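Local coordinates for protein UDP-N-acetylglucosamine 4-epimerase (Bacillus cereus, PDB 3M2P) that probably interconverts UDP-N-acetylglucosamine and UDP-N-acetylgalactosamine, as a nucleotide-binding member of the NAD(P)-dependent epimerase/dehydratase family, at residues M173-F177 / N232-A236; F160-G165 / R197-A202; Y211-Q215 / L273-S277; T221-G225 / M265-A270. One frame throughout, in Å; residues are numbered along the deposited sequence.

Contact 1: M173-F177 / N232-A236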
loop_
_atom_site.group_PDB
_atom_site.type_symbol
_atom_site.label_atom_id
_atom_site.label_comp_id
_atom_site.label_asym_id
_atom_site.label_seq_id
_atom_site.Cartn_x
_atom_site.Cartn_y
_atom_site.Cartn_z
HETATM N N MSE A 173 1.195 -10.485 22.962
HETATM C CA MSE A 173 2.280 -10.514 23.950
HETATM C C MSE A 173 2.113 -9.552 25.127
HETATM O O MSE A 173 2.160 -9.961 26.289
HETATM C CB MSE A 173 3.635 -10.239 23.296
HETATM C CG MSE A 173 4.772 -10.209 24.314
HETATM SE SE MSE A 173 6.500 -9.518 23.699
HETATM C CE MSE A 173 6.236 -7.601 24.022
ATOM N N ILE A 174 1.944 -8.269 24.816
ATOM C CA ILE A 174 1.874 -7.223 25.828
ATOM C C ILE A 174 0.682 -7.439 26.760
ATOM O O ILE A 174 0.773 -7.191 27.962
ATOM C CB ILE A 174 1.798 -5.831 25.168
ATOM C CG1 ILE A 174 1.395 -4.755 26.181
ATOM C CG2 ILE A 174 0.826 -5.851 23.975
ATOM C CD1 ILE A 174 2.528 -3.871 26.610
ATOM N N ASN A 175 -0.432 -7.911 26.207
ATOM C CA ASN A 175 -1.611 -8.213 27.017
ATOM C C ASN A 175 -1.357 -9.412 27.938
ATOM O O ASN A 175 -1.711 -9.386 29.119
ATOM C CB ASN A 175 -2.850 -8.456 26.138
ATOM C CG ASN A 175 -3.314 -7.200 25.399
ATOM O OD1 ASN A 175 -3.419 -6.124 25.984
ATOM N ND2 ASN A 175 -3.602 -7.344 24.107
ATOM N N ARG A 176 -0.733 -10.456 27.393
ATOM C CA ARG A 176 -0.357 -11.631 28.181
ATOM C C ARG A 176 0.439 -11.249 29.425
ATOM O O ARG A 176 0.096 -11.660 30.530
ATOM C CB ARG A 176 0.444 -12.634 27.341
ATOM C CG ARG A 176 -0.395 -13.587 26.497
ATOM C CD ARG A 176 0.476 -14.691 25.863
ATOM N NE ARG A 176 1.444 -14.188 24.878
ATOM C CZ ARG A 176 2.770 -14.193 25.049
ATOM N NH1 ARG A 176 3.309 -14.681 26.174
ATOM N NH2 ARG A 176 3.566 -13.713 24.091
ATOM N N PHE A 177 1.503 -10.475 29.244
ATOM C CA PHE A 177 2.284 -10.016 30.382
ATOM C C PHE A 177 1.382 -9.329 31.403
ATOM O O PHE A 177 1.425 -9.646 32.594
ATOM C CB PHE A 177 3.381 -9.043 29.957
ATOM C CG PHE A 177 4.456 -9.658 29.129
ATOM C CD1 PHE A 177 4.640 -11.020 29.108
ATOM C CD2 PHE A 177 5.307 -8.863 28.390
ATOM C CE1 PHE A 177 5.640 -11.580 28.349
ATOM C CE2 PHE A 177 6.309 -9.419 27.632
ATOM C CZ PHE A 177 6.476 -10.778 27.612
ATOM N N ASN A 232 11.768 -6.721 24.190
ATOM C CA ASN A 232 10.807 -7.539 24.920
ATOM C C ASN A 232 11.237 -7.756 26.361
ATOM O O ASN A 232 10.409 -7.798 27.271
ATOM C CB ASN A 232 10.566 -8.866 24.206
ATOM C CG ASN A 232 9.728 -8.701 22.953
ATOM O OD1 ASN A 232 9.550 -9.642 22.177
ATOM N ND2 ASN A 232 9.206 -7.487 22.747
ATOM N N TYR A 233 12.541 -7.880 26.562
ATOM C CA TYR A 233 13.098 -7.957 27.904
ATOM C C TYR A 233 12.734 -6.688 28.705
ATOM O O TYR A 233 12.248 -6.779 29.835
ATOM C CB TYR A 233 14.613 -8.208 27.834
ATOM C CG TYR A 233 15.328 -8.241 29.172
ATOM C CD1 TYR A 233 15.947 -7.108 29.670
ATOM C CD2 TYR A 233 15.396 -9.404 29.924
ATOM C CE1 TYR A 233 16.608 -7.124 30.881
ATOM C CE2 TYR A 233 16.057 -9.432 31.139
ATOM C CZ TYR A 233 16.663 -8.283 31.618
ATOM O OH TYR A 233 17.328 -8.274 32.839
ATOM N N GLU A 234 12.931 -5.511 28.111
ATOM C CA GLU A 234 12.543 -4.260 28.768
ATOM C C GLU A 234 11.060 -4.226 29.126
ATOM O O GLU A 234 10.707 -3.918 30.262
ATOM C CB GLU A 234 12.848 -3.057 27.888
ATOM C CG GLU A 234 14.285 -2.907 27.475
ATOM C CD GLU A 234 14.571 -1.509 26.961
ATOM O OE1 GLU A 234 14.575 -1.322 25.719
ATOM O OE2 GLU A 234 14.761 -0.599 27.804
ATOM N N VAL A 235 10.203 -4.507 28.139
ATOM C CA VAL A 235 8.752 -4.533 28.334
ATOM C C VAL A 235 8.374 -5.386 29.546
ATOM O O VAL A 235 7.723 -4.912 30.472
ATOM C CB VAL A 235 8.012 -5.068 27.067
ATOM C CG1 VAL A 235 6.499 -5.086 27.268
ATOM C CG2 VAL A 235 8.364 -4.254 25.845
ATOM N N ALA A 236 8.799 -6.646 29.539
ATOM C CA ALA A 236 8.489 -7.579 30.620
ATOM C C ALA A 236 8.904 -7.053 31.987
ATOM O O ALA A 236 8.122 -7.093 32.928
ATOM C CB ALA A 236 9.136 -8.920 30.357
#

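Contact 2: F160-G165 / R197-A202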
loop_
_atom_site.group_PDB
_atom_site.type_symbol
_atom_site.label_atom_id
_atom_site.label_comp_id
_atom_site.label_asym_id
_atom_site.label_seq_id
_atom_site.Cartn_x
_atom_site.Cartn_y
_atom_site.Cartn_z
ATOM N N PHE A 160 0.251 5.334 13.483
ATOM C CA PHE A 160 0.442 4.944 14.882
ATOM C C PHE A 160 1.520 3.891 15.081
ATOM O O PHE A 160 1.643 2.962 14.288
ATOM C CB PHE A 160 -0.862 4.408 15.480
ATOM C CG PHE A 160 -1.942 5.432 15.584
ATOM C CD1 PHE A 160 -1.771 6.560 16.369
ATOM C CD2 PHE A 160 -3.130 5.271 14.899
ATOM C CE1 PHE A 160 -2.748 7.500 16.459
ATOM C CE2 PHE A 160 -4.116 6.209 14.987
ATOM C CZ PHE A 160 -3.924 7.329 15.762
ATOM N N ALA A 161 2.294 4.043 16.152
ATOM C CA ALA A 161 3.218 3.000 16.587
ATOM C C ALA A 161 2.378 1.905 17.229
ATOM O O ALA A 161 1.158 1.973 17.198
ATOM C CB ALA A 161 4.248 3.553 17.573
ATOM N N HIS A 162 3.012 0.896 17.799
ATOM C CA HIS A 162 2.259 -0.226 18.332
ATOM C C HIS A 162 1.408 0.182 19.522
ATOM O O HIS A 162 1.921 0.629 20.535
ATOM C CB HIS A 162 3.195 -1.389 18.670
ATOM C CG HIS A 162 4.048 -1.804 17.516
ATOM N ND1 HIS A 162 3.545 -2.488 16.433
ATOM C CD2 HIS A 162 5.360 -1.592 17.251
ATOM C CE1 HIS A 162 4.513 -2.698 15.558
ATOM N NE2 HIS A 162 5.623 -2.159 16.027
ATOM N N LEU A 163 0.099 0.031 19.395
ATOM C CA LEU A 163 -0.786 0.477 20.453
ATOM C C LEU A 163 -0.855 -0.532 21.604
ATOM O O LEU A 163 -0.925 -1.744 21.379
ATOM C CB LEU A 163 -2.196 0.788 19.914
ATOM C CG LEU A 163 -2.334 1.809 18.775
ATOM C CD1 LEU A 163 -1.600 1.276 17.551
ATOM C CD2 LEU A 163 -3.793 2.107 18.403
ATOM N N TYR A 164 -0.824 -0.022 22.833
ATOM C CA TYR A 164 -1.163 -0.827 23.996
ATOM C C TYR A 164 -2.089 -0.038 24.903
ATOM O O TYR A 164 -2.084 1.194 24.880
ATOM C CB TYR A 164 0.086 -1.261 24.758
ATOM C CG TYR A 164 0.862 -0.126 25.369
ATOM C CD1 TYR A 164 1.895 0.482 24.674
ATOM C CD2 TYR A 164 0.566 0.333 26.639
ATOM C CE1 TYR A 164 2.602 1.518 25.224
ATOM C CE2 TYR A 164 1.272 1.377 27.201
ATOM C CZ TYR A 164 2.288 1.961 26.491
ATOM O OH TYR A 164 3.008 2.993 27.048
ATOM N N GLY A 165 -2.888 -0.744 25.696
ATOM C CA GLY A 165 -3.820 -0.084 26.598
ATOM C C GLY A 165 -4.310 -0.919 27.772
ATOM O O GLY A 165 -3.680 -1.899 28.172
ATOM N N ARG A 197 11.028 -2.255 19.611
ATOM C CA ARG A 197 9.700 -1.985 19.061
ATOM C C ARG A 197 9.046 -0.815 19.787
ATOM O O ARG A 197 9.104 -0.739 21.005
ATOM C CB ARG A 197 8.814 -3.234 19.167
ATOM C CG ARG A 197 9.208 -4.376 18.224
ATOM C CD ARG A 197 8.110 -5.430 18.144
ATOM N NE ARG A 197 8.251 -6.460 19.169
ATOM C CZ ARG A 197 7.281 -7.297 19.543
ATOM N NH1 ARG A 197 6.077 -7.222 19.001
ATOM N NH2 ARG A 197 7.510 -8.206 20.480
ATOM N N GLU A 198 8.424 0.098 19.043
ATOM C CA GLU A 198 7.873 1.312 19.646
ATOM C C GLU A 198 6.436 1.110 20.110
ATOM O O GLU A 198 5.596 0.656 19.344
ATOM C CB GLU A 198 7.957 2.464 18.659
ATOM C CG GLU A 198 7.708 3.843 19.244
ATOM C CD GLU A 198 7.992 4.927 18.218
ATOM O OE1 GLU A 198 8.389 4.553 17.089
ATOM O OE2 GLU A 198 7.825 6.136 18.526
ATOM N N PHE A 199 6.165 1.441 21.371
ATOM C CA PHE A 199 4.843 1.239 21.964
ATOM C C PHE A 199 4.159 2.545 22.374
ATOM O O PHE A 199 4.632 3.250 23.263
ATOM C CB PHE A 199 4.951 0.330 23.177
ATOM C CG PHE A 199 5.362 -1.065 22.848
ATOM C CD1 PHE A 199 6.703 -1.409 22.786
ATOM C CD2 PHE A 199 4.407 -2.045 22.622
ATOM C CE1 PHE A 199 7.084 -2.696 22.497
ATOM C CE2 PHE A 199 4.787 -3.341 22.328
ATOM C CZ PHE A 199 6.126 -3.661 22.260
ATOM N N LEU A 200 3.035 2.848 21.731
ATOM C CA LEU A 200 2.309 4.084 21.987
ATOM C C LEU A 200 1.062 3.817 22.800
ATOM O O LEU A 200 0.186 3.085 22.366
ATOM C CB LEU A 200 1.917 4.748 20.668
ATOM C CG LEU A 200 0.940 5.917 20.755
ATOM C CD1 LEU A 200 1.612 7.118 21.385
ATOM C CD2 LEU A 200 0.422 6.264 19.380
ATOM N N TYR A 201 0.985 4.417 23.980
ATOM C CA TYR A 201 -0.164 4.247 24.856
ATOM C C TYR A 201 -1.420 4.739 24.145
ATOM O O TYR A 201 -1.401 5.782 23.500
ATOM C CB TYR A 201 0.081 5.010 26.160
ATOM C CG TYR A 201 -0.950 4.820 27.257
ATOM C CD1 TYR A 201 -1.762 3.701 27.305
ATOM C CD2 TYR A 201 -1.074 5.759 28.276
ATOM C CE1 TYR A 201 -2.689 3.543 28.318
ATOM C CE2 TYR A 201 -1.994 5.607 29.298
ATOM C CZ TYR A 201 -2.801 4.501 29.315
ATOM O OH TYR A 201 -3.726 4.369 30.329
ATOM N N ALA A 202 -2.500 3.968 24.242
ATOM C CA ALA A 202 -3.757 4.326 23.603
ATOM C C ALA A 202 -4.204 5.739 23.977
ATOM O O ALA A 202 -4.720 6.468 23.139
ATOM C CB ALA A 202 -4.840 3.319 23.955
#

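Contact 3: Y211-Q215 / L273-S277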
loop_
_atom_site.group_PDB
_atom_site.type_symbol
_atom_site.label_atom_id
_atom_site.label_comp_id
_atom_site.label_asym_id
_atom_site.label_seq_id
_atom_site.Cartn_x
_atom_site.Cartn_y
_atom_site.Cartn_z
ATOM N N TYR A 211 -5.247 16.573 18.653
ATOM C CA TYR A 211 -4.377 17.652 18.183
ATOM C C TYR A 211 -4.348 17.786 16.674
ATOM O O TYR A 211 -4.112 18.873 16.150
ATOM C CB TYR A 211 -2.954 17.466 18.696
ATOM C CG TYR A 211 -2.786 17.942 20.103
ATOM C CD1 TYR A 211 -3.622 17.473 21.108
ATOM C CD2 TYR A 211 -1.801 18.862 20.439
ATOM C CE1 TYR A 211 -3.481 17.897 22.419
ATOM C CE2 TYR A 211 -1.650 19.299 21.755
ATOM C CZ TYR A 211 -2.498 18.810 22.740
ATOM O OH TYR A 211 -2.380 19.220 24.047
ATOM N N ALA A 212 -4.558 16.672 15.981
ATOM C CA ALA A 212 -4.593 16.665 14.524
ATOM C C ALA A 212 -5.935 17.219 14.081
ATOM O O ALA A 212 -6.052 17.830 13.023
ATOM C CB ALA A 212 -4.383 15.246 13.986
ATOM N N LEU A 213 -6.955 16.997 14.901
ATOM C CA LEU A 213 -8.276 17.523 14.612
ATOM C C LEU A 213 -8.288 19.043 14.794
ATOM O O LEU A 213 -9.252 19.719 14.418
ATOM C CB LEU A 213 -9.320 16.852 15.510
ATOM C CG LEU A 213 -9.891 15.528 15.012
ATOM C CD1 LEU A 213 -10.695 14.850 16.106
ATOM C CD2 LEU A 213 -10.732 15.740 13.773
ATOM N N LYS A 214 -7.210 19.570 15.370
ATOM C CA LYS A 214 -7.060 21.000 15.596
ATOM C C LYS A 214 -6.615 21.694 14.321
ATOM O O LYS A 214 -6.968 22.850 14.086
ATOM C CB LYS A 214 -6.050 21.269 16.716
ATOM C CG LYS A 214 -6.616 21.045 18.099
ATOM C CD LYS A 214 -5.573 21.141 19.199
ATOM C CE LYS A 214 -6.289 21.096 20.556
ATOM N NZ LYS A 214 -5.460 20.626 21.705
ATOM N N GLN A 215 -5.831 20.989 13.505
ATOM C CA GLN A 215 -5.384 21.533 12.227
ATOM C C GLN A 215 -6.383 21.176 11.135
ATOM O O GLN A 215 -6.076 20.412 10.221
ATOM C CB GLN A 215 -3.990 21.026 11.861
ATOM C CG GLN A 215 -2.975 21.114 12.984
ATOM C CD GLN A 215 -2.776 22.519 13.503
ATOM O OE1 GLN A 215 -2.830 23.486 12.749
ATOM N NE2 GLN A 215 -2.537 22.638 14.798
ATOM N N LEU A 273 4.503 20.395 13.520
ATOM C CA LEU A 273 3.243 20.765 12.862
ATOM C C LEU A 273 2.004 20.516 13.711
ATOM O O LEU A 273 1.104 21.355 13.764
ATOM C CB LEU A 273 3.064 20.076 11.508
ATOM C CG LEU A 273 3.978 20.555 10.382
ATOM C CD1 LEU A 273 4.816 21.746 10.842
ATOM C CD2 LEU A 273 4.882 19.437 9.929
ATOM N N LEU A 274 1.944 19.367 14.369
ATOM C CA LEU A 274 0.788 19.066 15.206
ATOM C C LEU A 274 0.986 19.531 16.648
ATOM O O LEU A 274 0.097 19.351 17.483
ATOM C CB LEU A 274 0.445 17.572 15.153
ATOM C CG LEU A 274 -0.619 17.118 14.147
ATOM C CD1 LEU A 274 -0.400 17.691 12.749
ATOM C CD2 LEU A 274 -0.693 15.613 14.101
ATOM N N ASP A 275 2.133 20.151 16.928
ATOM C CA ASP A 275 2.500 20.525 18.297
ATOM C C ASP A 275 2.164 19.363 19.231
ATOM O O ASP A 275 1.541 19.556 20.271
ATOM C CB ASP A 275 1.768 21.803 18.769
ATOM C CG ASP A 275 1.859 22.974 17.764
ATOM O OD1 ASP A 275 2.990 23.439 17.456
ATOM O OD2 ASP A 275 0.786 23.446 17.304
ATOM N N PHE A 276 2.553 18.149 18.846
ATOM C CA PHE A 276 2.153 16.955 19.593
ATOM C C PHE A 276 3.291 16.240 20.329
ATOM O O PHE A 276 4.359 15.989 19.768
ATOM C CB PHE A 276 1.423 15.940 18.701
ATOM C CG PHE A 276 1.285 14.585 19.341
ATOM C CD1 PHE A 276 0.321 14.357 20.315
ATOM C CD2 PHE A 276 2.147 13.548 19.007
ATOM C CE1 PHE A 276 0.204 13.119 20.926
ATOM C CE2 PHE A 276 2.030 12.304 19.614
ATOM C CZ PHE A 276 1.059 12.095 20.575
ATOM N N SER A 277 3.047 15.891 21.583
ATOM C CA SER A 277 3.983 15.058 22.300
ATOM C C SER A 277 3.190 14.178 23.254
ATOM O O SER A 277 2.082 14.535 23.648
ATOM C CB SER A 277 4.998 15.919 23.047
ATOM O OG SER A 277 4.353 16.772 23.986
HETATM O O HOH W 1 -2.416 20.967 17.381
#

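Contact 4: T221-G225 / M265-A270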
loop_
_atom_site.group_PDB
_atom_site.type_symbol
_atom_site.label_atom_id
_atom_site.label_comp_id
_atom_site.label_asym_id
_atom_site.label_seq_id
_atom_site.Cartn_x
_atom_site.Cartn_y
_atom_site.Cartn_z
ATOM N N THR A 221 0.623 13.283 6.078
ATOM C CA THR A 221 0.902 12.039 6.782
ATOM C C THR A 221 1.942 12.163 7.917
ATOM O O THR A 221 3.056 12.650 7.719
ATOM C CB THR A 221 1.248 10.952 5.781
ATOM O OG1 THR A 221 0.119 10.787 4.920
ATOM C CG2 THR A 221 1.531 9.638 6.481
ATOM N N PHE A 222 1.554 11.720 9.108
ATOM C CA PHE A 222 2.389 11.885 10.283
ATOM C C PHE A 222 2.644 10.577 11.060
ATOM O O PHE A 222 1.723 9.790 11.266
ATOM C CB PHE A 222 1.749 12.906 11.214
ATOM C CG PHE A 222 1.257 14.141 10.517
ATOM C CD1 PHE A 222 -0.030 14.202 10.017
ATOM C CD2 PHE A 222 2.067 15.252 10.392
ATOM C CE1 PHE A 222 -0.483 15.330 9.398
ATOM C CE2 PHE A 222 1.614 16.391 9.763
ATOM C CZ PHE A 222 0.344 16.431 9.274
ATOM N N ASN A 223 3.890 10.357 11.491
ATOM C CA ASN A 223 4.192 9.273 12.418
ATOM C C ASN A 223 3.729 9.707 13.793
ATOM O O ASN A 223 4.089 10.791 14.250
ATOM C CB ASN A 223 5.697 8.997 12.496
ATOM C CG ASN A 223 6.275 8.479 11.203
ATOM O OD1 ASN A 223 7.489 8.516 10.996
ATOM N ND2 ASN A 223 5.420 7.991 10.326
ATOM N N ILE A 224 2.934 8.884 14.460
ATOM C CA ILE A 224 2.618 9.149 15.857
ATOM C C ILE A 224 3.256 8.091 16.758
ATOM O O ILE A 224 2.611 7.118 17.148
ATOM C CB ILE A 224 1.100 9.231 16.138
ATOM C CG1 ILE A 224 0.399 10.176 15.153
ATOM C CG2 ILE A 224 0.870 9.680 17.570
ATOM C CD1 ILE A 224 0.729 11.649 15.331
ATOM N N GLY A 225 4.535 8.290 17.073
ATOM C CA GLY A 225 5.256 7.427 17.992
ATOM C C GLY A 225 5.340 8.009 19.392
ATOM O O GLY A 225 4.937 9.146 19.629
HETATM N N MSE A 265 9.811 4.854 15.167
HETATM C CA MSE A 265 9.759 5.993 14.265
HETATM C C MSE A 265 10.292 7.267 14.864
HETATM O O MSE A 265 10.255 7.483 16.071
HETATM C CB MSE A 265 8.325 6.272 13.819
HETATM C CG MSE A 265 7.663 5.153 13.069
HETATM SE SE MSE A 265 5.740 5.424 13.012
HETATM C CE MSE A 265 5.414 5.647 14.938
ATOM N N ASP A 266 10.738 8.126 13.964
ATOM C CA ASP A 266 11.053 9.508 14.239
ATOM C C ASP A 266 9.752 10.311 14.147
ATOM O O ASP A 266 9.116 10.357 13.093
ATOM C CB ASP A 266 12.049 9.955 13.179
ATOM C CG ASP A 266 12.348 11.411 13.242
ATOM O OD1 ASP A 266 11.766 12.084 14.111
ATOM O OD2 ASP A 266 13.163 11.882 12.416
ATOM N N SER A 267 9.328 10.924 15.246
ATOM C CA SER A 267 8.061 11.660 15.234
ATOM C C SER A 267 8.217 13.187 15.272
ATOM O O SER A 267 7.310 13.904 15.715
ATOM C CB SER A 267 7.153 11.188 16.367
ATOM O OG SER A 267 6.818 9.826 16.199
ATOM N N SER A 268 9.368 13.669 14.808
ATOM C CA SER A 268 9.613 15.094 14.656
ATOM C C SER A 268 8.397 15.802 14.058
ATOM O O SER A 268 7.766 16.626 14.719
ATOM C CB SER A 268 10.813 15.326 13.737
ATOM O OG SER A 268 11.962 14.653 14.203
ATOM N N LYS A 269 8.073 15.472 12.807
ATOM C CA LYS A 269 7.002 16.145 12.086
ATOM C C LYS A 269 5.750 16.348 12.935
ATOM O O LYS A 269 5.203 17.439 12.978
ATOM C CB LYS A 269 6.644 15.395 10.805
ATOM C CG LYS A 269 5.800 16.216 9.856
ATOM C CD LYS A 269 4.983 15.360 8.902
ATOM C CE LYS A 269 5.666 15.149 7.567
ATOM N NZ LYS A 269 4.693 14.672 6.556
ATOM N N ALA A 270 5.294 15.305 13.614
ATOM C CA ALA A 270 4.119 15.434 14.464
ATOM C C ALA A 270 4.360 16.473 15.554
ATOM O O ALA A 270 3.453 17.196 15.951
ATOM C CB ALA A 270 3.754 14.092 15.080
#

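Contact 1: M173-F177 / N232-A236
M173 and N232 meet across the two helices, where the selenomethionine lies obliquely against the flat side-chain amide. Its SE is 3.4 Å from N232 CG, and CE lies against the amide by ND2. The first two torsions are extended (chi1 178°) and carry SE to the amide; the turn at chi3 (87°) swings CE towards V235. The polar end of N232 is occupied by a third element: its OD1 accepts a hydrogen bond from R197.

Most of the apolar contacts gather round one methyl group. V235 CG1 is approached by M173 CE at 4.1 Å, by I174 CD1 at 4.2 Å and by F177 CD2 at 4.1 Å, and it meets the F177 ring at its edge. A236 deals with the same ring differently, setting CB over a face, 4.0 Å from F177 CE2. Edge and face of the phenyl are thus each met by a neighbouring residue of helix 232-242.

No hydrogen bond joins the two segments, so dispersion and shape carry the pairing. The axes of the two short helical segments run roughly parallel, crossing at -32° with a closest approach of 11.0 Å, a gap filled by these side chains. L187 and L189 of strand 187-189 back the F177 ring, while F282 closes against I174 and V235. The arrangement is a small helix-helix core, probably part of the lobe that, in extended short-chain dehydrogenase/reductase enzymes, binds the sugar nucleotide beside the Rossmann-type domain.

Contact 2: F160-G165 / R197-A202
H162, L163 and Y164 pair in parallel with F199, L200 and Y201, joining strand 154-164 to strand 197-201 in the buried part of the Rossmann-type sheet, where the short segments are twisted 45° against each other. The ladder alternates in the usual parallel way. H162 N gives to E198 O at 3.0 Å, L200 N returns a bond to H162 O at 2.8 Å, and Y164 N reaches L200 O only weakly. A202 N then donates to Y164 O at 2.9 Å; since Y201 is the N-cap of the helix that follows, strand pairing runs straight into the first helical residue.

Y164 makes the largest single contribution to the contact. With chi1 at 65°, CG sits between the backbone N and the carbonyl carbon, which swings the ring across the partner strand: its edge meets F199, and Y201 CA lies over a face, 3.9 Å from the ring centroid. The Y201 ring is nearly parallel to it but slid well aside. On the other face of the sheet, L200 CB packs on A161 CB at 4.1 Å, and L200 CD2 on F160 CD1 at 3.7 Å.

The polar ends find partners outside the pair: E198 with M265 N, H162 with S263 and Y201 with E288. Main-chain bonds, with aromatic and aliphatic packing on the two faces, therefore hold the strands together, while the side-chain polar groups tie the pair to its surroundings.

Contact 3: Y211-Q215 / L273-S277
L273 comes near Q215 through its backbone: L273 O lies 4.0 Å from Q215 NE2, a loose approach, and its own side chain leads away. L274 does more. Its CD2 packs on A212 CB at 3.7 Å, and its carbonyl oxygen works on two fronts. L274 O stands in the plane of the Y211 ring, 3.5 Å from CD2 at the ring edge, and it also accepts a hydrogen bond from a water at 3.0 Å. That water donates to Y211 O as well and accepts from Q215 NE2. Q215 is bent at chi2 (-59°), which folds its amide back towards the water.

At D275 the chain leaves the helix with positive phi. D275 O turns to Y211 too, 3.4 Å from CD2 and oblique to the ring. F276 touches the tyrosine only marginally, and its ring goes instead to K207, S208 and I224. K207 makes a cation-pi contact with Y211.

No direct hydrogen bond crosses between segment 211-215 and the loop after helix 268-273. One water bridges two main-chain carbonyls and an amide, and the ring edge of Y211, whose hydrogens carry slight positive charge, is probably weakly attractive to the loop carbonyl oxygens.

Contact 4: T221-G225 / M265-A270
S267 reaches segment 221-225 with its hydroxyl. OG accepts a bond from G225 N at 2.9 Å, and it also donates weakly to N223 O at 3.5 Å. S267 occupies the N-cap position of helix 268-273, but its side chain bonds to G225 and weakly to N223, and makes no capping bond.

In M265, a selenomethionine, chi1 and the extended chi2 (164°) bring SE to 3.6 Å from N223 CG. The bend at chi3 (-53°) then turns CE to G225, where no side chain stands in the way.

Here the helix start packs against strand 220-224, which runs parallel to strand 154-164 in the Rossmann-type sheet. Just ahead of the helix an Asx turn shapes the chain: D266 OD1 takes S268 N at 3.0 Å on the anti side, tilted out of the carboxylate plane, and uses its syn lone pair for S268 OG.

A270 puts CB 3.9 Å from I224 CD1. K269 runs extended over its first two torsions before kinking at chi3 (-95°). Its CD passes obliquely to the F222 ring, the two side chains crossing at about a right angle, and NZ ends 2.8 Å from T221 O, to which it donates.

Overall arrangement
Contacts 2, 3 and 4 form one connected body. Contact 2 joins strands 154-164 and 197-201, and contact 4 reaches strand 220-224, which pairs with strand 154-164 ahead of the residues bridged in contact 2; their centres are 13 Å apart. Along the chain contact 2 closes before contacts 3 and 4 open. Contact 3 lies 11 Å from contact 4 between centres and brackets it in sequence; F276 N probably bonds to A270 O. Contact 1 sits at the far end, its centre about 30 Å from that of contact 3, and its segments alternate with those of contact 2. Contact 2, within the sheet, is where the helices of contact 1 pack against it, with G165 close to the UDP-binding residue F13.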